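PDB 3CZ8: putative sporulation-specific glycosylase ydhD from Bacillus subtilis subsp. subtilis str. 168, which probably hydrolyses glycosidic bonds of polysaccharides, with likely chitin binding, during sporulation through the family 18 glycosyl hydrolase domain held in this chain. Local coordinates for residues 117-122 and 131-136; 156-159 and 163-166; 194-199 and 289-294. The protein carries 1 engineered substitution. All coordinates share one frame; numbering follows the deposited sequence.

Contact 1: 117-122 and 131-136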
loop_
_atom_site.group_PDB
_atom_site.type_symbol
_atom_site.label_atom_id
_atom_site.label_comp_id
_atom_site.label_asym_id
_atom_site.label_seq_id
_atom_site.Cartn_x
_atom_site.Cartn_y
_atom_site.Cartn_z
ATOM N N ILE A 117 -6.460 20.309 -2.150
ATOM C CA ILE A 117 -5.262 21.049 -1.795
ATOM C C ILE A 117 -4.635 20.317 -0.613
ATOM O O ILE A 117 -5.275 20.121 0.423
ATOM C CB ILE A 117 -5.564 22.539 -1.456
ATOM C CG1 ILE A 117 -6.038 23.308 -2.703
ATOM C CG2 ILE A 117 -4.346 23.208 -0.853
ATOM C CD1 ILE A 117 -4.983 23.424 -3.834
ATOM N N ASP A 118 -3.399 19.872 -0.800
ATOM C CA ASP A 118 -2.644 19.224 0.260
ATOM C C ASP A 118 -1.366 20.032 0.464
ATOM O O ASP A 118 -0.274 19.606 0.098
ATOM C CB ASP A 118 -2.366 17.755 -0.095
ATOM C CG ASP A 118 -1.610 17.002 1.000
ATOM O OD1 ASP A 118 -1.684 17.401 2.179
ATOM O OD2 ASP A 118 -0.938 16.000 0.674
ATOM N N PHE A 119 -1.525 21.224 1.030
ATOM C CA PHE A 119 -0.377 22.043 1.377
ATOM C C PHE A 119 -0.051 21.796 2.837
ATOM O O PHE A 119 -0.863 22.066 3.724
ATOM C CB PHE A 119 -0.609 23.546 1.119
ATOM C CG PHE A 119 -0.718 23.923 -0.343
ATOM C CD1 PHE A 119 -0.433 23.009 -1.358
ATOM C CD2 PHE A 119 -1.085 25.220 -0.701
ATOM C CE1 PHE A 119 -0.533 23.367 -2.699
ATOM C CE2 PHE A 119 -1.178 25.596 -2.045
ATOM C CZ PHE A 119 -0.901 24.666 -3.045
ATOM N N GLU A 120 1.141 21.271 3.076
ATOM C CA GLU A 120 1.581 21.004 4.432
ATOM C C GLU A 120 2.744 21.900 4.813
ATOM O O GLU A 120 3.437 22.443 3.937
ATOM C CB GLU A 120 1.921 19.531 4.617
ATOM C CG GLU A 120 0.689 18.642 4.585
ATOM C CD GLU A 120 1.015 17.178 4.759
ATOM O OE1 GLU A 120 1.934 16.847 5.543
ATOM O OE2 GLU A 120 0.348 16.356 4.105
ATOM N N GLN A 121 2.926 22.051 6.125
ATOM C CA GLN A 121 3.903 22.968 6.724
ATOM C C GLN A 121 3.689 24.409 6.249
ATOM O O GLN A 121 4.647 25.119 5.932
ATOM C CB GLN A 121 5.350 22.497 6.485
ATOM C CG GLN A 121 5.701 21.146 7.128
ATOM C CD GLN A 121 6.982 20.543 6.556
ATOM O OE1 GLN A 121 7.984 21.238 6.364
ATOM N NE2 GLN A 121 6.953 19.243 6.283
ATOM N N VAL A 122 2.422 24.817 6.171
ATOM C CA VAL A 122 2.080 26.206 5.884
ATOM C C VAL A 122 2.459 26.992 7.130
ATOM O O VAL A 122 1.989 26.675 8.226
ATOM C CB VAL A 122 0.566 26.385 5.526
ATOM C CG1 VAL A 122 0.143 27.862 5.575
ATOM C CG2 VAL A 122 0.270 25.810 4.137
ATOM N N THR A 131 -5.931 31.329 3.388
ATOM C CA THR A 131 -7.384 31.467 3.281
ATOM C C THR A 131 -7.787 32.275 2.041
ATOM O O THR A 131 -8.696 31.875 1.306
ATOM C CB THR A 131 -7.976 32.104 4.553
ATOM O OG1 THR A 131 -7.527 31.369 5.696
ATOM C CG2 THR A 131 -9.508 32.102 4.524
ATOM N N GLY A 132 -7.091 33.388 1.818
ATOM C CA GLY A 132 -7.306 34.245 0.655
ATOM C C GLY A 132 -7.048 33.541 -0.666
ATOM O O GLY A 132 -7.824 33.692 -1.614
ATOM N N PHE A 133 -5.962 32.770 -0.723
ATOM C CA PHE A 133 -5.648 31.946 -1.894
ATOM C C PHE A 133 -6.767 30.943 -2.186
ATOM O O PHE A 133 -7.137 30.736 -3.343
ATOM C CB PHE A 133 -4.308 31.221 -1.706
ATOM C CG PHE A 133 -4.127 30.031 -2.605
ATOM C CD1 PHE A 133 -3.828 30.199 -3.952
ATOM C CD2 PHE A 133 -4.278 28.737 -2.109
ATOM C CE1 PHE A 133 -3.685 29.098 -4.790
ATOM C CE2 PHE A 133 -4.133 27.633 -2.941
ATOM C CZ PHE A 133 -3.839 27.813 -4.279
ATOM N N LEU A 134 -7.291 30.329 -1.128
ATOM C CA LEU A 134 -8.351 29.336 -1.233
ATOM C C LEU A 134 -9.692 29.949 -1.632
ATOM O O LEU A 134 -10.487 29.297 -2.316
ATOM C CB LEU A 134 -8.492 28.547 0.070
ATOM C CG LEU A 134 -7.337 27.612 0.447
ATOM C CD1 LEU A 134 -7.522 27.178 1.861
ATOM C CD2 LEU A 134 -7.210 26.399 -0.473
ATOM N N ARG A 135 -9.930 31.190 -1.204
ATOM C CA ARG A 135 -11.078 31.974 -1.671
ATOM C C ARG A 135 -10.958 32.288 -3.162
ATOM O O ARG A 135 -11.938 32.192 -3.899
ATOM C CB ARG A 135 -11.248 33.269 -0.858
ATOM C CG ARG A 135 -12.284 34.250 -1.435
ATOM C CD ARG A 135 -12.704 35.322 -0.446
ATOM N NE ARG A 135 -13.814 34.882 0.399
ATOM C CZ ARG A 135 -13.725 34.648 1.706
ATOM N NH1 ARG A 135 -14.796 34.244 2.380
ATOM N NH2 ARG A 135 -12.569 34.814 2.342
ATOM N N GLN A 136 -9.756 32.654 -3.600
ATOM C CA GLN A 136 -9.517 32.973 -5.001
ATOM C C GLN A 136 -9.664 31.709 -5.854
ATOM O O GLN A 136 -10.149 31.761 -6.984
ATOM C CB GLN A 136 -8.133 33.599 -5.189
ATOM C CG GLN A 136 -8.065 34.553 -6.382
ATOM C CD GLN A 136 -6.656 34.812 -6.887
ATOM O OE1 GLN A 136 -6.396 34.710 -8.085
ATOM N NE2 GLN A 136 -5.743 35.153 -5.980
#

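Contact 2: 156-159 and 163-166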
loop_
_atom_site.group_PDB
_atom_site.type_symbol
_atom_site.label_atom_id
_atom_site.label_comp_id
_atom_site.label_asym_id
_atom_site.label_seq_id
_atom_site.Cartn_x
_atom_site.Cartn_y
_atom_site.Cartn_z
ATOM N N THR A 156 -7.011 20.936 17.647
ATOM C CA THR A 156 -7.837 20.909 18.856
ATOM C C THR A 156 -7.973 22.307 19.461
ATOM O O THR A 156 -8.895 22.575 20.238
ATOM C CB THR A 156 -7.307 19.906 19.913
ATOM O OG1 THR A 156 -8.254 19.796 20.982
ATOM C CG2 THR A 156 -5.953 20.344 20.478
ATOM N N SER A 157 -7.065 23.204 19.075
ATOM C CA SER A 157 -7.100 24.608 19.489
ATOM C C SER A 157 -6.304 25.429 18.478
ATOM O O SER A 157 -5.803 24.884 17.494
ATOM C CB SER A 157 -6.510 24.784 20.893
ATOM O OG SER A 157 -5.096 24.705 20.863
ATOM N N ASP A 158 -6.171 26.730 18.722
ATOM C CA ASP A 158 -5.388 27.580 17.832
ATOM C C ASP A 158 -4.055 28.008 18.460
ATOM O O ASP A 158 -3.439 28.987 18.037
ATOM C CB ASP A 158 -6.216 28.787 17.392
ATOM C CG ASP A 158 -6.059 29.090 15.913
ATOM O OD1 ASP A 158 -7.076 29.045 15.185
ATOM O OD2 ASP A 158 -4.918 29.353 15.475
ATOM N N ASN A 159 -3.599 27.240 19.446
ATOM C CA ASN A 159 -2.438 27.610 20.256
ATOM C C ASN A 159 -1.138 26.975 19.784
ATOM O O ASN A 159 -0.064 27.261 20.315
ATOM C CB ASN A 159 -2.700 27.272 21.729
ATOM C CG ASN A 159 -3.971 27.924 22.260
ATOM O OD1 ASN A 159 -4.863 27.249 22.773
ATOM N ND2 ASN A 159 -4.067 29.239 22.113
ATOM N N LEU A 163 0.413 24.564 13.435
ATOM C CA LEU A 163 -0.963 24.323 13.032
ATOM C C LEU A 163 -1.698 25.650 12.807
ATOM O O LEU A 163 -2.852 25.671 12.362
ATOM C CB LEU A 163 -1.696 23.487 14.096
ATOM C CG LEU A 163 -1.194 22.076 14.440
ATOM C CD1 LEU A 163 -2.059 21.458 15.525
ATOM C CD2 LEU A 163 -1.150 21.162 13.222
ATOM N N ARG A 164 -1.014 26.753 13.097
ATOM C CA ARG A 164 -1.646 28.068 13.137
ATOM C C ARG A 164 -1.948 28.601 11.733
ATOM O O ARG A 164 -2.844 29.413 11.565
ATOM C CB ARG A 164 -0.785 29.050 13.946
ATOM C CG ARG A 164 -1.554 29.843 14.997
ATOM C CD ARG A 164 -2.104 31.137 14.433
ATOM N NE ARG A 164 -3.353 31.540 15.078
ATOM C CZ ARG A 164 -3.950 32.718 14.908
ATOM N NH1 ARG A 164 -3.407 33.648 14.121
ATOM N NH2 ARG A 164 -5.088 32.973 15.540
ATOM N N GLY A 165 -1.220 28.102 10.733
ATOM C CA GLY A 165 -1.466 28.417 9.322
ATOM C C GLY A 165 -2.797 27.926 8.754
ATOM O O GLY A 165 -3.180 28.301 7.641
ATOM N N TYR A 166 -3.507 27.098 9.524
ATOM C CA TYR A 166 -4.768 26.501 9.097
ATOM C C TYR A 166 -5.939 27.045 9.893
ATOM O O TYR A 166 -6.283 26.538 10.960
ATOM C CB TYR A 166 -4.694 24.972 9.180
ATOM C CG TYR A 166 -3.535 24.415 8.392
ATOM C CD1 TYR A 166 -3.612 24.302 7.005
ATOM C CD2 TYR A 166 -2.351 24.028 9.026
ATOM C CE1 TYR A 166 -2.551 23.805 6.264
ATOM C CE2 TYR A 166 -1.276 23.530 8.291
ATOM C CZ TYR A 166 -1.392 23.424 6.910
ATOM O OH TYR A 166 -0.358 22.939 6.163
#

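Contact 3: 194-199 and 289-294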
loop_
_atom_site.group_PDB
_atom_site.type_symbol
_atom_site.label_atom_id
_atom_site.label_comp_id
_atom_site.label_asym_id
_atom_site.label_seq_id
_atom_site.Cartn_x
_atom_site.Cartn_y
_atom_site.Cartn_z
ATOM N N PRO A 194 -0.845 5.914 20.907
ATOM C CA PRO A 194 -1.886 5.737 19.889
ATOM C C PRO A 194 -1.792 6.757 18.766
ATOM O O PRO A 194 -1.645 7.952 19.025
ATOM C CB PRO A 194 -3.188 5.920 20.675
ATOM C CG PRO A 194 -2.796 6.674 21.899
ATOM C CD PRO A 194 -1.422 6.223 22.228
ATOM N N VAL A 195 -1.872 6.274 17.530
ATOM C CA VAL A 195 -1.757 7.117 16.345
ATOM C C VAL A 195 -2.942 8.083 16.212
ATOM O O VAL A 195 -2.776 9.252 15.851
ATOM C CB VAL A 195 -1.633 6.242 15.083
ATOM C CG1 VAL A 195 -1.703 7.083 13.848
ATOM C CG2 VAL A 195 -0.325 5.450 15.110
ATOM N N ALA A 196 -4.133 7.576 16.515
ATOM C CA ALA A 196 -5.354 8.358 16.426
ATOM C C ALA A 196 -6.275 8.032 17.602
ATOM O O ALA A 196 -7.310 7.372 17.424
ATOM C CB ALA A 196 -6.046 8.095 15.101
ATOM N N PRO A 197 -5.902 8.498 18.812
ATOM C CA PRO A 197 -6.723 8.194 19.982
ATOM C C PRO A 197 -8.096 8.845 19.857
ATOM O O PRO A 197 -8.198 9.988 19.394
ATOM C CB PRO A 197 -5.924 8.795 21.145
ATOM C CG PRO A 197 -5.038 9.812 20.539
ATOM C CD PRO A 197 -4.740 9.344 19.151
ATOM N N ILE A 198 -9.136 8.106 20.241
ATOM C CA ILE A 198 -10.526 8.538 20.058
ATOM C C ILE A 198 -10.858 9.781 20.901
ATOM O O ILE A 198 -11.756 10.557 20.558
ATOM C CB ILE A 198 -11.517 7.360 20.312
ATOM C CG1 ILE A 198 -12.787 7.501 19.452
ATOM C CG2 ILE A 198 -11.796 7.168 21.814
ATOM C CD1 ILE A 198 -14.009 8.009 20.194
ATOM N N THR A 199 -10.089 9.967 21.973
ATOM C CA THR A 199 -10.178 11.125 22.847
ATOM C C THR A 199 -9.773 12.406 22.111
ATOM O O THR A 199 -10.437 13.434 22.230
ATOM C CB THR A 199 -9.310 10.931 24.120
ATOM O OG1 THR A 199 -7.986 10.521 23.751
ATOM C CG2 THR A 199 -9.917 9.867 25.029
ATOM N N SER A 289 -14.086 0.937 13.430
ATOM C CA SER A 289 -15.531 0.980 13.682
ATOM C C SER A 289 -15.909 2.181 14.541
ATOM O O SER A 289 -16.854 2.899 14.216
ATOM C CB SER A 289 -16.015 -0.303 14.363
ATOM O OG SER A 289 -15.964 -1.398 13.472
ATOM N N ARG A 290 -15.152 2.389 15.620
ATOM C CA ARG A 290 -15.350 3.510 16.542
ATOM C C ARG A 290 -15.198 4.877 15.877
ATOM O O ARG A 290 -15.823 5.846 16.301
ATOM C CB ARG A 290 -14.402 3.406 17.747
ATOM C CG ARG A 290 -14.883 2.474 18.866
ATOM C CD ARG A 290 -16.138 3.004 19.573
ATOM N NE ARG A 290 -15.878 4.212 20.360
ATOM C CZ ARG A 290 -15.953 4.287 21.688
ATOM N NH1 ARG A 290 -15.694 5.434 22.301
ATOM N NH2 ARG A 290 -16.292 3.224 22.410
ATOM N N LYS A 291 -14.371 4.944 14.836
ATOM C CA LYS A 291 -14.190 6.170 14.069
ATOM C C LYS A 291 -15.387 6.477 13.163
ATOM O O LYS A 291 -15.796 7.635 13.057
ATOM C CB LYS A 291 -12.888 6.118 13.269
ATOM C CG LYS A 291 -11.650 6.367 14.104
ATOM C CD LYS A 291 -10.430 5.800 13.423
ATOM C CE LYS A 291 -9.143 6.225 14.101
ATOM N NZ LYS A 291 -9.008 5.752 15.514
ATOM N N MET A 292 -15.944 5.451 12.513
ATOM C CA MET A 292 -17.196 5.608 11.765
ATOM C C MET A 292 -18.367 5.915 12.712
ATOM O O MET A 292 -19.281 6.653 12.353
ATOM C CB MET A 292 -17.483 4.385 10.879
ATOM C CG MET A 292 -18.746 4.496 10.002
ATOM S SD MET A 292 -18.914 6.024 9.038
ATOM C CE MET A 292 -18.465 5.485 7.404
ATOM N N GLN A 293 -18.303 5.369 13.924
ATOM C CA GLN A 293 -19.291 5.617 14.967
ATOM C C GLN A 293 -19.327 7.077 15.429
ATOM O O GLN A 293 -20.408 7.640 15.573
ATOM C CB GLN A 293 -19.054 4.691 16.161
ATOM C CG GLN A 293 -19.662 3.305 16.010
ATOM C CD GLN A 293 -19.303 2.384 17.167
ATOM O OE1 GLN A 293 -19.330 2.789 18.333
ATOM N NE2 GLN A 293 -18.959 1.138 16.847
ATOM N N ILE A 294 -18.157 7.682 15.641
ATOM C CA ILE A 294 -18.081 9.093 16.052
ATOM C C ILE A 294 -18.395 10.057 14.900
ATOM O O ILE A 294 -18.800 11.201 15.125
ATOM C CB ILE A 294 -16.738 9.439 16.763
ATOM C CG1 ILE A 294 -16.926 10.642 17.693
ATOM C CG2 ILE A 294 -15.596 9.648 15.762
ATOM C CD1 ILE A 294 -15.817 10.856 18.687
#

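Contact 1: 117-122 and 131-136
Ile117 and Phe119 meet Phe133 and Leu134 inside a beta-alpha-beta unit of the GH18 TIM barrel, where strand 114-118 is covered by helix 127-143. All four residues are buried and the contact across the segments is apolar. The ring of Phe133 reaches the strand end and the loop after it because its CG stands anti to the backbone N (chi1 160°). Its CE2 comes 3.7 Å from Phe119 CE2, yet the two rings form no full stack: their planes lie 21° apart, but the centroids are 5.9 Å apart, so the rings are slid past each other with little overlap. Ile117 fills two places. Its CD1 lies at the edge of the Phe133 ring, 4.4 Å from CE2, while its CG1 passes Leu134 CD2 at 4.0 Å, the two side chains running in opposite directions. The CG2 branch of Ile117 sits over the centre of one face of Phe119, 3.7 Å above the plane, covering that face from within the same segment. Leu99 of helix 93-110 also packs on both rings. Beyond Phe119 the chain turns to Glu120, the predicted proton donor, whose OE2 is hydrogen-bonded to O3 of a glycerol probably from the crystallisation liquor.

Contact 2: 156-159 and 163-166
The backbone of this loop folds back on itself, bringing the CA atoms of Asp158 and Arg164 to 6.0 Å, and a type I beta turn from Leu163 to Tyr166, closed by Tyr166 N to Leu163 O at 3.2 Å, shapes the second arm. Both arms belong to one beta-alpha loop of the TIM barrel, between strand 147-153 and helix 168-174. A salt bridge carries the contact: Arg164 NE donates to Asp158 OD2 at 2.7 Å, a short but bent bond with an N-H...O angle of 135°. The two flat groups do not pair side by side. Their planes are 66° apart, and OD2 is met from above the carboxylate plane, 42° out of it, so OD2 takes a single N-H from Arg164 instead of the two-pronged grip of a coplanar pair. Arg164 bends at chi2 and again at chi3, which folds its chain round that oxygen: CG lies 3.4 Å from OD2, and NH2 remains at 3.6 Å. Asp158 OD2 has a second cationic partner in Arg127 NH2, and Arg127 NE also bonds to Arg164 O, so this one arginine of helix 127-143 holds both arms. With Lys155 forming a long, weak ion pair to the same oxygen, the gathered positive charge would be expected to favour the ionised carboxylate. Lys155 NZ also bonds to Leu163 O and Tyr166 O, tying the turn to the root of the loop. In the first arm Asp158 is flanked by a separate local bond, in which Ser157 OG donates to Asn159 OD1 at 3.2 Å from above the carbonyl plane.

Contact 3: 194-199 and 289-294
Lys291 of helix 285-297 reaches Ala196, in the loop that leads into helix 198-208, while Arg290 and Ile294 of the same helix meet Ile198 in that second helix's first turn. Both helices belong to the outer layer of the TIM barrel, and Pro197 takes the N-cap position of helix 198-208. The polar part is one hydrogen bond: Lys291 NZ donates to Ala196 O at 3.0 Å, in the carbonyl plane, with a C=O...N angle of 148°. The lysine chain runs extended until chi4 (62°), where the last bend swings the ammonium to the carbonyl. This buried charge is also matched by Glu283 OE2 in a salt bridge. A methionine in its place would probably leave Ala196 O without its donor and the carboxylate of Glu283 without its counter-charge.

The apolar packing has two pieces. Lys291 CE rests against Ala196 CB at 3.8 Å, so the lysine contributes aliphatic packing beside its bond. Ile198, the most extensively covered residue here, sends CD1 to Ile294 CD1 at 3.7 Å, and Ile201 of helix 198-208 also touches Ile294. Torsions off the staggered values (chi1 -149°) bring Ile198 CD1 there, with CG2 between backbone N and carbonyl carbon. Arg290 and Ile294 lie one helical turn apart, linked by Ile294 N to Arg290 O at 3.0 Å, and therefore share the face met by Ile198. The remaining approach is of a charged group to a methyl: the Arg290 side chain crosses Ile198 at about a right angle, and Ile198 CD1 lies at the guanidinium edge, 3.7 Å from NH1.

Overall arrangement
Contacts 1 and 3 are buried and contact 2 lies at the surface, and their chemistry follows. Contact 1 is wholly apolar between strand end, following loop and helix; contact 3 joins helix 285-297 to the loop and first turn opening helix 198-208 through apolar packing plus a buried lysine with polar partners; contact 2 rests on a salt bridge within one loop. Contacts 1 and 2 share strand 147-153 as neighbour and touch, Tyr166 OH lying 2.6 Å from Phe119 O in a probable hydrogen bond. Contact 3 stands on the opposite side of the chain's centre from contact 1, about 27 Å between centres, and joins residues distant in sequence, unlike contacts 1 and 2.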